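Local coordinates for protein esterase (PDB 4W9R) that is of unknown function but probably acts as an esterase, pairing an alpha/beta-hydrolase-type domain with a C-terminal run of helices, at residues B[258-261]-B[262-266]; B[291-294]-B[295-298]. All coordinates share one frame; numbering follows the deposited sequence.

Contact 1: B[258-261]-B[262-266]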
# COMPACT_ATOMS: atom_id res chain seq x y z
N TYR B 258 -31.06 -11.10 -7.10
CA TYR B 258 -29.99 -10.40 -6.40
C TYR B 258 -28.63 -10.98 -6.79
O TYR B 258 -27.70 -10.23 -7.10
CB TYR B 258 -30.19 -10.48 -4.88
CG TYR B 258 -29.20 -9.65 -4.09
CD1 TYR B 258 -29.46 -8.31 -3.83
CD2 TYR B 258 -28.02 -10.19 -3.62
CE1 TYR B 258 -28.56 -7.54 -3.11
CE2 TYR B 258 -27.11 -9.43 -2.90
CZ TYR B 258 -27.39 -8.10 -2.65
OH TYR B 258 -26.50 -7.34 -1.94
N LEU B 259 -28.53 -12.30 -6.77
CA LEU B 259 -27.30 -12.98 -7.13
C LEU B 259 -26.95 -12.74 -8.60
O LEU B 259 -25.79 -12.48 -8.93
CB LEU B 259 -27.41 -14.49 -6.87
CG LEU B 259 -26.22 -15.35 -7.29
CD1 LEU B 259 -24.99 -15.00 -6.47
CD2 LEU B 259 -26.54 -16.83 -7.18
N GLU B 260 -27.96 -12.81 -9.46
CA GLU B 260 -27.75 -12.64 -10.90
C GLU B 260 -27.34 -11.21 -11.22
O GLU B 260 -26.41 -10.98 -11.99
CB GLU B 260 -29.01 -13.01 -11.67
CG GLU B 260 -28.82 -13.04 -13.18
CD GLU B 260 -30.11 -13.24 -13.94
OE1 GLU B 260 -31.16 -12.74 -13.47
OE2 GLU B 260 -30.09 -13.91 -14.99
N ASN B 261 -28.04 -10.25 -10.63
CA ASN B 261 -27.75 -8.84 -10.84
C ASN B 261 -26.32 -8.50 -10.44
O ASN B 261 -25.64 -7.73 -11.12
CB ASN B 261 -28.73 -7.96 -10.07
CG ASN B 261 -28.40 -6.49 -10.17
OD1 ASN B 261 -28.74 -5.83 -11.15
ND2 ASN B 261 -27.73 -5.96 -9.15
N LYS B 262 -25.87 -9.09 -9.34
CA LYS B 262 -24.51 -8.86 -8.85
C LYS B 262 -23.47 -9.29 -9.87
O LYS B 262 -22.56 -8.54 -10.20
CB LYS B 262 -24.28 -9.59 -7.53
CG LYS B 262 -22.86 -9.49 -7.01
CD LYS B 262 -22.69 -10.22 -5.69
CE LYS B 262 -21.24 -10.22 -5.22
NZ LYS B 262 -20.75 -8.84 -4.92
N TYR B 263 -23.62 -10.51 -10.38
CA TYR B 263 -22.66 -11.05 -11.33
C TYR B 263 -22.82 -10.43 -12.72
O TYR B 263 -21.87 -10.40 -13.51
CB TYR B 263 -22.77 -12.57 -11.40
CG TYR B 263 -22.03 -13.25 -10.27
CD1 TYR B 263 -22.56 -13.28 -8.99
CD2 TYR B 263 -20.79 -13.83 -10.48
CE1 TYR B 263 -21.88 -13.89 -7.95
CE2 TYR B 263 -20.10 -14.44 -9.45
CZ TYR B 263 -20.65 -14.47 -8.19
OH TYR B 263 -19.97 -15.07 -7.16
N ASN B 264 -24.01 -9.92 -13.01
CA ASN B 264 -24.22 -9.14 -14.23
C ASN B 264 -23.52 -7.79 -14.13
O ASN B 264 -22.91 -7.32 -15.09
CB ASN B 264 -25.71 -8.95 -14.51
CG ASN B 264 -26.37 -10.21 -15.04
OD1 ASN B 264 -25.71 -11.08 -15.60
ND2 ASN B 264 -27.68 -10.30 -14.86
N THR B 265 -23.63 -7.17 -12.96
CA THR B 265 -22.98 -5.90 -12.69
C THR B 265 -21.46 -6.04 -12.75
O THR B 265 -20.76 -5.15 -13.23
CB THR B 265 -23.39 -5.33 -11.32
OG1 THR B 265 -24.81 -5.16 -11.28
CG2 THR B 265 -22.72 -3.99 -11.07
N ILE B 266 -20.96 -7.18 -12.27
CA ILE B 266 -19.54 -7.48 -12.35
C ILE B 266 -19.08 -7.48 -13.81
O ILE B 266 -18.05 -6.90 -14.14
CB ILE B 266 -19.21 -8.85 -11.70
CG1 ILE B 266 -19.42 -8.79 -10.19
CG2 ILE B 266 -17.78 -9.26 -12.01
CD1 ILE B 266 -19.15 -10.10 -9.49
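Two consecutive turns of helix 255-270 meet where T265 and N264 fold back on N261 and E260, and they illustrate how side chains can reinforce main-chain bonding. The carbonyl oxygen of N261 takes two donors: T265 N at 2.8 Å, and T265 OG1, which donates a hydrogen bond to N261 O at 2.7 Å. The two reach it from opposite faces of the carbonyl plane, the hydroxyl lying 37° out of that plane. OG1 arrives there because it sits beside its own backbone N (chi1 -59°), facing back along the helix. A valine here would probably leave N261 O without its hydroxyl donor, holding just the main-chain bond.

The same four-residue spacing, the hallmark of an alpha-helix, runs through K262 N to Y258 O (3.1 Å), Y263 N to L259 O (3.3 Å) and N264 N to E260 O (2.8 Å). On the solvent side, the amide of N264 crosses the chain of E260, with ND2 3.4 Å from E260 CG and the amide turned 36° from the carboxylate. On the buried side an apolar contact forms: L259 CD1 rests 3.6 Å from Y263 CE1, while L259 O lies at the edge of the same ring. L259 also reaches helices 278-290 and 294-306. The polar ends on this side are met as well, Y263 OH by D280 and I277 N, and K262 NZ by the carbonyls of I235 and K237.

Contact 2: B[291-294]-B[295-298]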
# COMPACT_ATOMS: atom_id res chain seq x y z
N SER B 291 -37.13 -17.26 3.34
CA SER B 291 -38.31 -16.54 2.87
C SER B 291 -39.28 -17.46 2.13
O SER B 291 -40.33 -17.01 1.67
CB SER B 291 -37.91 -15.37 1.98
OG SER B 291 -37.34 -15.85 0.77
N GLN B 292 -38.90 -18.73 2.01
CA GLN B 292 -39.70 -19.74 1.31
C GLN B 292 -40.07 -19.34 -0.11
O GLN B 292 -41.15 -19.66 -0.59
CB GLN B 292 -40.98 -20.06 2.09
CG GLN B 292 -40.75 -20.84 3.38
CD GLN B 292 -40.77 -19.94 4.61
OE1 GLN B 292 -41.02 -18.74 4.51
NE2 GLN B 292 -40.50 -20.53 5.77
N ASP B 293 -39.16 -18.64 -0.80
CA ASP B 293 -39.43 -18.28 -2.18
C ASP B 293 -38.83 -19.35 -3.08
O ASP B 293 -37.62 -19.41 -3.26
CB ASP B 293 -38.85 -16.90 -2.49
CG ASP B 293 -38.77 -16.61 -3.97
OD1 ASP B 293 -39.68 -17.02 -4.72
OD2 ASP B 293 -37.79 -15.96 -4.39
N TRP B 294 -39.70 -20.16 -3.68
CA TRP B 294 -39.24 -21.33 -4.40
C TRP B 294 -39.03 -21.09 -5.89
O TRP B 294 -38.46 -21.92 -6.58
CB TRP B 294 -40.22 -22.49 -4.20
CG TRP B 294 -40.54 -22.74 -2.75
CD1 TRP B 294 -41.78 -22.75 -2.18
CD2 TRP B 294 -39.62 -23.01 -1.69
NE1 TRP B 294 -41.69 -23.01 -0.84
CE2 TRP B 294 -40.37 -23.17 -0.51
CE3 TRP B 294 -38.22 -23.13 -1.62
CZ2 TRP B 294 -39.78 -23.45 0.72
CZ3 TRP B 294 -37.64 -23.41 -0.40
CH2 TRP B 294 -38.41 -23.56 0.75
N GLU B 295 -39.48 -19.94 -6.37
CA GLU B 295 -39.33 -19.63 -7.78
C GLU B 295 -37.87 -19.29 -8.05
O GLU B 295 -37.34 -19.55 -9.13
CB GLU B 295 -40.25 -18.49 -8.20
CG GLU B 295 -40.67 -18.55 -9.67
CD GLU B 295 -41.44 -19.81 -10.02
OE1 GLU B 295 -42.13 -20.37 -9.13
OE2 GLU B 295 -41.37 -20.26 -11.18
N SER B 296 -37.22 -18.72 -7.04
CA SER B 296 -35.80 -18.40 -7.12
C SER B 296 -34.96 -19.67 -7.11
O SER B 296 -33.90 -19.73 -7.73
CB SER B 296 -35.38 -17.49 -5.96
OG SER B 296 -35.95 -16.20 -6.09
N LEU B 297 -35.44 -20.69 -6.40
CA LEU B 297 -34.73 -21.95 -6.29
C LEU B 297 -34.63 -22.66 -7.64
O LEU B 297 -33.59 -23.24 -7.97
CB LEU B 297 -35.42 -22.86 -5.27
CG LEU B 297 -34.76 -24.22 -5.00
CD1 LEU B 297 -33.33 -24.03 -4.52
CD2 LEU B 297 -35.57 -25.02 -3.99
N LYS B 298 -35.70 -22.61 -8.41
CA LYS B 298 -35.73 -23.22 -9.74
C LYS B 298 -34.75 -22.51 -10.67
O LYS B 298 -34.00 -23.16 -11.40
CB LYS B 298 -37.13 -23.18 -10.33
CG LYS B 298 -37.28 -23.91 -11.66
CD LYS B 298 -38.66 -23.69 -12.26
CE LYS B 298 -38.92 -24.64 -13.42
NZ LYS B 298 -37.94 -24.46 -14.52
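The hydroxyl of S296 is held by two sound hydrogen bonds and a weak third: OG donates to D293 OD2 at 2.5 Å and accepts from the backbone N of Y256, with the weaker bond coming from I255 N. A buried hydroxyl is thereby satisfied while tying the start of helix 294-306 to the beginning of helix 255-270. S296 OG meets OD2 on its syn side, 33° out of the carboxylate plane.

With CG anti to the backbone N (chi1 165°), the carboxylate of D293 lies by the opening turn of the helix, where both oxygens find partners. There its other oxygen, OD1, accepts a weak bond from E295 N at 3.4 Å. This is the N-cap interaction; a negative group placed here would be expected to sit well with the positive end of the helix dipole. One residue on, W294 O receives L297 N and K298 N, at 3.3 Å and 3.4 Å respectively, both weakly.

The apolar half of the contact lies away from the cap. W294 and L297 run side by side and point the same way, L297 CD2 coming obliquely to within 4.0 Å of W294 CE3. One face of the indole carries Q292 O, 3.4 Å above the plane and offset toward the rim. L297 also packs on Y285 and I288 of helix 278-290 and on F318 of helix 314-325.

Just upstream, Q292, with positive phi, closes helix 278-290: D293 N bonds to I288 O, and Q292 N to N289 O. A Schellman motif thus passes directly into an Asp N-cap, a compact way of linking successive helices in a helical hairpin.

Both contacts are local and partly buried, each with a buried and an exposed side. Contact 1 lies within one helix, 255-270, its centre about 13 Å from the chain's centre; contact 2, in the loop between helices 278-290 and 294-306 and the first turn of the latter, is farther out, about 30 Å between the same points. They do not touch, yet share neighbours: L259 packs on helix 294-306, and S296 bonds to the start of helix 255-270. In mid-helix, a hydroxyl adds a second donor to one carbonyl that already has its main-chain bond. At a helix start, a carboxylate takes a serine hydroxyl and, weakly, a backbone amide of the first turn.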